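Local coordinates for protein aminopeptidase P; XAA-pro aminopeptidase (Streptococcus thermophilus, PDB 3IL0) that probably works as a metal-dependent aminopeptidase of the M24B family, of which this chain is the N-terminal creatinase/prolidase domain, at residues A[60-63]-A[64-68]; A[73-76]-A[77-80]; A[100-103]-A[104-107]. All coordinates share one frame; numbering follows the deposited sequence.

Interaction 1. Residues A[60-63]-A[64-68]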
loop_
_atom_site.group_PDB
_atom_site.type_symbol
_atom_site.label_atom_id
_atom_site.label_comp_id
_atom_site.label_asym_id
_atom_site.label_seq_id
_atom_site.Cartn_x
_atom_site.Cartn_y
_atom_site.Cartn_z
ATOM N N THR A 60 0.872 -14.865 -8.112
ATOM C CA THR A 60 1.232 -15.168 -6.737
ATOM C C THR A 60 2.610 -15.808 -6.635
ATOM O O THR A 60 3.388 -15.444 -5.747
ATOM C CB THR A 60 0.211 -16.112 -6.076
ATOM O OG1 THR A 60 -1.123 -15.692 -6.415
ATOM C CG2 THR A 60 0.422 -16.152 -4.545
ATOM N N LEU A 61 2.896 -16.770 -7.526
ATOM C CA LEU A 61 4.189 -17.469 -7.544
ATOM C C LEU A 61 5.274 -16.479 -7.932
ATOM O O LEU A 61 6.202 -16.236 -7.144
ATOM C CB LEU A 61 4.185 -18.681 -8.508
ATOM C CG LEU A 61 3.249 -19.874 -8.211
ATOM C CD1 LEU A 61 2.900 -20.687 -9.504
ATOM C CD2 LEU A 61 3.825 -20.763 -7.101
ATOM N N ILE A 62 5.145 -15.898 -9.130
ATOM C CA ILE A 62 5.987 -14.757 -9.545
ATOM C C ILE A 62 6.346 -13.899 -8.326
ATOM O O ILE A 62 7.516 -13.847 -7.895
ATOM C CB ILE A 62 5.258 -13.806 -10.545
ATOM C CG1 ILE A 62 5.004 -14.480 -11.893
ATOM C CG2 ILE A 62 6.048 -12.496 -10.699
ATOM C CD1 ILE A 62 3.564 -14.903 -12.108
ATOM N N ALA A 63 5.308 -13.254 -7.772
ATOM C CA ALA A 63 5.454 -12.318 -6.665
ATOM C C ALA A 63 6.023 -13.018 -5.443
ATOM O O ALA A 63 6.897 -12.466 -4.761
ATOM C CB ALA A 63 4.110 -11.663 -6.337
ATOM N N LYS A 64 5.559 -14.240 -5.175
ATOM C CA LYS A 64 6.015 -14.954 -3.981
ATOM C C LYS A 64 7.507 -15.187 -4.059
ATOM O O LYS A 64 8.168 -15.234 -3.032
ATOM C CB LYS A 64 5.263 -16.268 -3.734
ATOM C CG LYS A 64 5.299 -16.687 -2.261
ATOM C CD LYS A 64 3.945 -17.154 -1.733
ATOM C CE LYS A 64 3.891 -16.987 -0.207
ATOM N NZ LYS A 64 2.662 -17.557 0.453
ATOM N N GLN A 65 8.047 -15.286 -5.274
ATOM C CA GLN A 65 9.489 -15.448 -5.427
ATOM C C GLN A 65 10.251 -14.139 -5.566
ATOM O O GLN A 65 11.243 -13.931 -4.860
ATOM C CB GLN A 65 9.807 -16.414 -6.563
ATOM C CG GLN A 65 9.921 -17.840 -6.035
ATOM C CD GLN A 65 9.924 -18.871 -7.113
ATOM O OE1 GLN A 65 9.383 -18.649 -8.192
ATOM N NE2 GLN A 65 10.533 -20.018 -6.836
ATOM N N SER A 66 9.802 -13.251 -6.446
ATOM C CA SER A 66 10.513 -11.978 -6.637
ATOM C C SER A 66 10.556 -11.092 -5.367
ATOM O O SER A 66 11.635 -10.664 -4.973
ATOM C CB SER A 66 9.935 -11.202 -7.831
ATOM O OG SER A 66 8.532 -11.369 -7.921
ATOM N N VAL A 67 9.404 -10.869 -4.717
ATOM C CA VAL A 67 9.205 -9.772 -3.734
ATOM C C VAL A 67 9.652 -10.073 -2.293
ATOM O O VAL A 67 9.115 -10.965 -1.662
ATOM C CB VAL A 67 7.692 -9.370 -3.673
ATOM C CG1 VAL A 67 7.426 -8.371 -2.538
ATOM C CG2 VAL A 67 7.214 -8.840 -5.028
ATOM N N HIS A 68 10.587 -9.305 -1.749
ATOM C CA HIS A 68 11.084 -9.569 -0.401
ATOM C C HIS A 68 10.651 -8.478 0.567
ATOM O O HIS A 68 10.482 -7.349 0.162
ATOM C CB HIS A 68 12.617 -9.713 -0.423
ATOM C CG HIS A 68 13.111 -10.723 -1.421
ATOM N ND1 HIS A 68 13.303 -12.052 -1.109
ATOM C CD2 HIS A 68 13.431 -10.597 -2.732
ATOM C CE1 HIS A 68 13.724 -12.701 -2.183
ATOM N NE2 HIS A 68 13.810 -11.840 -3.182
#
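Ser66 turns both its backbone N and its hydroxyl OG back onto Ile62 O, one turn earlier in the short helix 60-66. The hydroxyl donates over 2.7 Å from Ser66 OG to Ile62 O, while the amide arrives almost perfectly straight, with 178° at the hydrogen. The two donors use the oxygen differently: the amide lines up with the carbonyl, whereas OG sits well above the carbonyl plane, 53° out of it. A chi1 of 36° swings OG back over the preceding turn and makes this double grip possible. Gln65 N adds a third, weak bond to the same oxygen, in addition to its main one to Leu61 O at 2.8 Å.

The remaining backbone bonds continue the helical pattern. Lys64 N donates to Thr60 O, although that oxygen is placed less surely in the model. Val67 N bonds Ala63 O at 3.0 Å, just where the chain leaves helical backbone angles.

Apolar contacts are thin by comparison. Ala63 CB lies 4.4 Å from Val67 CG2, a loose pairing of two buried residues. Val67 CG2, the branch beside the backbone N, also passes 3.6 Å from Ala63 O. On the exposed side, Ile62 CG2 comes 3.9 Å from Ser66 OG.

The helix is the middle element of a beta-alpha-beta unit, between strands 51-55 and 71-74. Thr60 OG1 hydrogen-bonds back to Asp56 O just ahead of the helix. Thr60 touches Glu74 and Val67 touches Ile72, both on strand 71-74, while Phe37 in a loop meets Ile62 and Val67.

Interaction 2. Residues A[73-76]-A[77-80]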
loop_
_atom_site.group_PDB
_atom_site.type_symbol
_atom_site.label_atom_id
_atom_site.label_comp_id
_atom_site.label_asym_id
_atom_site.label_seq_id
_atom_site.Cartn_x
_atom_site.Cartn_y
_atom_site.Cartn_z
ATOM N N ILE A 73 -0.384 -11.549 -0.325
ATOM C CA ILE A 73 -1.768 -11.939 -0.082
ATOM C C ILE A 73 -2.412 -12.241 -1.418
ATOM O O ILE A 73 -2.509 -11.387 -2.310
ATOM C CB ILE A 73 -2.610 -10.843 0.656
ATOM C CG1 ILE A 73 -1.880 -10.269 1.877
ATOM C CG2 ILE A 73 -3.944 -11.400 1.081
ATOM C CD1 ILE A 73 -1.567 -11.252 2.982
ATOM N N GLU A 74 -2.869 -13.472 -1.561
ATOM C CA GLU A 74 -3.620 -13.843 -2.760
ATOM C C GLU A 74 -4.980 -13.212 -2.607
ATOM O O GLU A 74 -5.637 -13.396 -1.590
ATOM C CB GLU A 74 -3.715 -15.369 -2.919
ATOM C CG GLU A 74 -4.075 -15.814 -4.367
ATOM C CD GLU A 74 -3.800 -17.312 -4.658
ATOM O OE1 GLU A 74 -3.171 -18.005 -3.810
ATOM O OE2 GLU A 74 -4.212 -17.782 -5.748
ATOM N N SER A 75 -5.382 -12.418 -3.584
ATOM C CA SER A 75 -6.623 -11.670 -3.447
ATOM C C SER A 75 -7.149 -11.210 -4.793
ATOM O O SER A 75 -6.399 -10.769 -5.641
ATOM C CB SER A 75 -6.397 -10.451 -2.529
ATOM O OG SER A 75 -7.454 -9.505 -2.658
ATOM N N LYS A 76 -8.457 -11.315 -4.964
ATOM C CA LYS A 76 -9.135 -10.801 -6.133
ATOM C C LYS A 76 -9.938 -9.528 -5.804
ATOM O O LYS A 76 -10.443 -8.867 -6.722
ATOM C CB LYS A 76 -10.056 -11.882 -6.686
ATOM C CG LYS A 76 -10.228 -11.880 -8.207
ATOM C CD LYS A 76 -11.210 -12.998 -8.676
ATOM C CE LYS A 76 -12.532 -13.055 -7.837
ATOM N NZ LYS A 76 -13.567 -13.976 -8.396
ATOM N N ASP A 77 -10.087 -9.188 -4.512
ATOM C CA ASP A 77 -10.543 -7.818 -4.102
ATOM C C ASP A 77 -9.635 -7.206 -3.052
ATOM O O ASP A 77 -9.855 -7.365 -1.841
ATOM C CB ASP A 77 -11.981 -7.766 -3.584
ATOM C CG ASP A 77 -12.561 -6.340 -3.674
ATOM O OD1 ASP A 77 -11.786 -5.315 -3.802
ATOM O OD2 ASP A 77 -13.804 -6.275 -3.648
ATOM N N PRO A 78 -8.605 -6.503 -3.530
ATOM C CA PRO A 78 -7.586 -6.157 -2.576
ATOM C C PRO A 78 -8.056 -5.156 -1.506
ATOM O O PRO A 78 -7.586 -5.262 -0.366
ATOM C CB PRO A 78 -6.424 -5.650 -3.445
ATOM C CG PRO A 78 -6.998 -5.541 -4.859
ATOM C CD PRO A 78 -8.133 -6.451 -4.923
ATOM N N LEU A 79 -8.956 -4.227 -1.856
ATOM C CA LEU A 79 -9.431 -3.233 -0.874
ATOM C C LEU A 79 -10.288 -3.947 0.223
ATOM O O LEU A 79 -10.213 -3.604 1.391
ATOM C CB LEU A 79 -10.187 -2.052 -1.529
ATOM C CG LEU A 79 -9.348 -1.175 -2.473
ATOM C CD1 LEU A 79 -10.204 -0.287 -3.363
ATOM C CD2 LEU A 79 -8.362 -0.330 -1.706
ATOM N N LYS A 80 -11.076 -4.936 -0.181
ATOM C CA LYS A 80 -11.822 -5.791 0.758
ATOM C C LYS A 80 -10.847 -6.488 1.667
ATOM O O LYS A 80 -11.046 -6.512 2.876
ATOM C CB LYS A 80 -12.634 -6.835 0.009
ATOM C CG LYS A 80 -13.957 -7.185 0.705
ATOM C CD LYS A 80 -14.785 -8.294 -0.034
ATOM C CE LYS A 80 -14.192 -9.735 0.168
ATOM N NZ LYS A 80 -13.836 -10.034 1.610
#
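Ser75 meets Asp77 and Pro78 in a strand-to-helix connection of the alpha/beta fold, where edge strand 71-74 ends and helix 78-88 begins. The hydroxyl of Ser75 does most of the touching. With Ser75 OG anti to the backbone N (chi1 164°), the side chain reaches across the turn and lies over the flat face of the Asp77-Pro78 peptide, the oxygen 3.2 Å from Asp77 C and 3.3 Å from Pro78 N. The proline nitrogen has no hydrogen to give, and the hydroxyl packs on this peptide from above. The carboxylate of Asp81, in the first turn of the helix, is a near polar neighbour of the same hydroxyl, though whether the two are bonded is not decided.

Ser75 OG also lies near the proline ring, 3.9 Å from Pro78 CD, and Pro78 CB is slightly further from the same oxygen. As the first residue of the helix, Pro78 suits its place, because a helix leaves the amides of its first turn without carbonyl partners inside the helix and the proline has no N-H to satisfy. Its ring also touches Leu54 on strand 51-55, the strand next to 71-74 in the sheet.

Asp77 occupies the N-cap position, and its backbone angles, phi -130° and psi 89°, are those of a residue still outside the helix. Asp77 and Lys76 touch across the contact through CB and backbone: Asp77 CB lies 3.5 Å from Lys76 C, and Lys76 CB is as close to Asp77 N. Ser75, still extended, is backbone-bonded to Thr55 and so continues the sheet pairing just past the strand. At the bend itself, Pro78 CD rests on the Lys76-Asp77 peptide, 3.7 Å from Lys76 C.

Interaction 3. Residues A[100-103]-A[104-107]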
loop_
_atom_site.group_PDB
_atom_site.type_symbol
_atom_site.label_atom_id
_atom_site.label_comp_id
_atom_site.label_asym_id
_atom_site.label_seq_id
_atom_site.Cartn_x
_atom_site.Cartn_y
_atom_site.Cartn_z
ATOM N N VAL A 100 -5.159 9.747 -7.306
ATOM C CA VAL A 100 -6.306 8.903 -7.704
ATOM C C VAL A 100 -7.480 9.770 -8.247
ATOM O O VAL A 100 -7.556 10.942 -7.957
ATOM C CB VAL A 100 -6.762 7.956 -6.630
ATOM C CG1 VAL A 100 -5.537 7.043 -6.223
ATOM C CG2 VAL A 100 -7.322 8.700 -5.425
ATOM N N SER A 101 -8.354 9.144 -9.041
ATOM C CA SER A 101 -9.516 9.781 -9.565
ATOM C C SER A 101 -10.508 9.938 -8.393
ATOM O O SER A 101 -10.448 9.209 -7.387
ATOM C CB SER A 101 -10.153 8.951 -10.647
ATOM O OG SER A 101 -10.759 7.841 -10.055
ATOM N N PHE A 102 -11.417 10.898 -8.563
ATOM C CA PHE A 102 -12.425 11.147 -7.581
ATOM C C PHE A 102 -13.387 9.944 -7.500
ATOM O O PHE A 102 -13.790 9.562 -6.424
ATOM C CB PHE A 102 -13.164 12.459 -7.915
ATOM C CG PHE A 102 -14.233 12.794 -6.922
ATOM C CD1 PHE A 102 -13.893 13.362 -5.689
ATOM C CD2 PHE A 102 -15.561 12.399 -7.145
ATOM C CE1 PHE A 102 -14.867 13.600 -4.734
ATOM C CE2 PHE A 102 -16.563 12.642 -6.172
ATOM C CZ PHE A 102 -16.226 13.265 -4.984
ATOM N N ALA A 103 -13.705 9.318 -8.634
ATOM C CA ALA A 103 -14.479 8.060 -8.605
ATOM C C ALA A 103 -13.789 6.987 -7.724
ATOM O O ALA A 103 -14.396 6.373 -6.851
ATOM C CB ALA A 103 -14.672 7.550 -10.028
ATOM N N TYR A 104 -12.485 6.824 -7.892
ATOM C CA TYR A 104 -11.766 5.867 -7.066
ATOM C C TYR A 104 -11.824 6.273 -5.602
ATOM O O TYR A 104 -12.032 5.464 -4.724
ATOM C CB TYR A 104 -10.316 5.752 -7.568
ATOM C CG TYR A 104 -9.510 4.740 -6.815
ATOM C CD1 TYR A 104 -9.550 3.412 -7.185
ATOM C CD2 TYR A 104 -8.738 5.100 -5.721
ATOM C CE1 TYR A 104 -8.843 2.429 -6.475
ATOM C CE2 TYR A 104 -7.993 4.130 -4.997
ATOM C CZ TYR A 104 -8.043 2.800 -5.405
ATOM O OH TYR A 104 -7.376 1.821 -4.734
ATOM N N TYR A 105 -11.621 7.542 -5.298
ATOM C CA TYR A 105 -11.829 7.988 -3.898
ATOM C C TYR A 105 -13.227 7.650 -3.401
ATOM O O TYR A 105 -13.362 7.280 -2.279
ATOM C CB TYR A 105 -11.639 9.475 -3.796
ATOM C CG TYR A 105 -12.096 10.066 -2.522
ATOM C CD1 TYR A 105 -11.347 9.921 -1.404
ATOM C CD2 TYR A 105 -13.249 10.849 -2.452
ATOM C CE1 TYR A 105 -11.705 10.483 -0.227
ATOM C CE2 TYR A 105 -13.639 11.414 -1.250
ATOM C CZ TYR A 105 -12.854 11.219 -0.148
ATOM O OH TYR A 105 -13.145 11.724 1.085
ATOM N N GLN A 106 -14.261 7.773 -4.225
ATOM C CA GLN A 106 -15.629 7.406 -3.793
ATOM C C GLN A 106 -15.680 5.942 -3.436
ATOM O O GLN A 106 -16.253 5.635 -2.430
ATOM C CB GLN A 106 -16.737 7.718 -4.797
ATOM C CG GLN A 106 -16.923 9.189 -5.019
ATOM C CD GLN A 106 -18.099 9.555 -5.923
ATOM O OE1 GLN A 106 -18.057 9.366 -7.146
ATOM N NE2 GLN A 106 -19.124 10.161 -5.323
ATOM N N ALA A 107 -15.047 5.054 -4.206
ATOM C CA ALA A 107 -14.933 3.622 -3.770
ATOM C C ALA A 107 -14.241 3.447 -2.423
ATOM O O ALA A 107 -14.731 2.711 -1.606
ATOM C CB ALA A 107 -14.260 2.789 -4.801
#
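Ser101 OG accepts the backbone N-H of Tyr104 at 2.9 Å, with 161° at the hydrogen, and this bond caps the start of helix 102-111. Ser101 is the N-cap residue. Its first torsion places Ser101 OG between the backbone N and the carbonyl carbon, from where it faces the first turn and also lies 3.3 Å from Tyr104 CB. The carbonyl oxygen of the same serine, Ser101 O, takes the next amide, Tyr105 N, at 2.9 Å, and Gln106 N and Ala107 N follow by bonding to Phe102 O and Ala103 O.

Around this backbone frame the side chains form two groups. Just before the cap, Val100 sets its CB 3.6 Å from Tyr104 CD2, with both methyls near the same ring atom. Thr26, from a loop, touches both residues. On another side of the helix, Phe102 touches two residues of the next turn with different parts of its ring. Its CE1 comes 3.9 Å from Tyr105 CD2, the ring planes inclined at 42°, an oblique pairing. On the other flank of the ring, Phe102 CE2 approaches Gln106 CD at 3.5 Å, where the amide plane is turned 37° from the ring. Gln106 is extended beyond CG, which carries its amide obliquely across to the phenyl ring.

Chemically, then, the serine supplies with its side chain an acceptor that the helix itself lacks for its first turn, while the aromatic and aliphatic carbons beside it cover one another on a largely exposed surface.

Overall arrangement
Interactions 1, 2 and 3 follow one another along the chain, all within the N-terminal creatinase/prolidase domain; interactions 1 and 3 lie on helices flanking its six-stranded mixed sheet, and interaction 2 leaves the sheet's edge strand, 71-74. Helix 60-66 of interaction 1 leads into that strand; their centres are 16 Å apart, and Thr60 OG1 packs 3.6 Å from Glu74 CD. Interaction 2 opens helix 78-88, and its Leu79 CD1 meets Tyr104 OH of interaction 3 at 3.8 Å, with centres 18 Å apart. Interactions 1 and 3 lie about 29 Å apart between centres, on opposite sides of the domain. Interaction 2 touches both, containing the end of strand 71-74 of the first beta-alpha-beta unit and packing through Leu79 on helix 102-111 of the second.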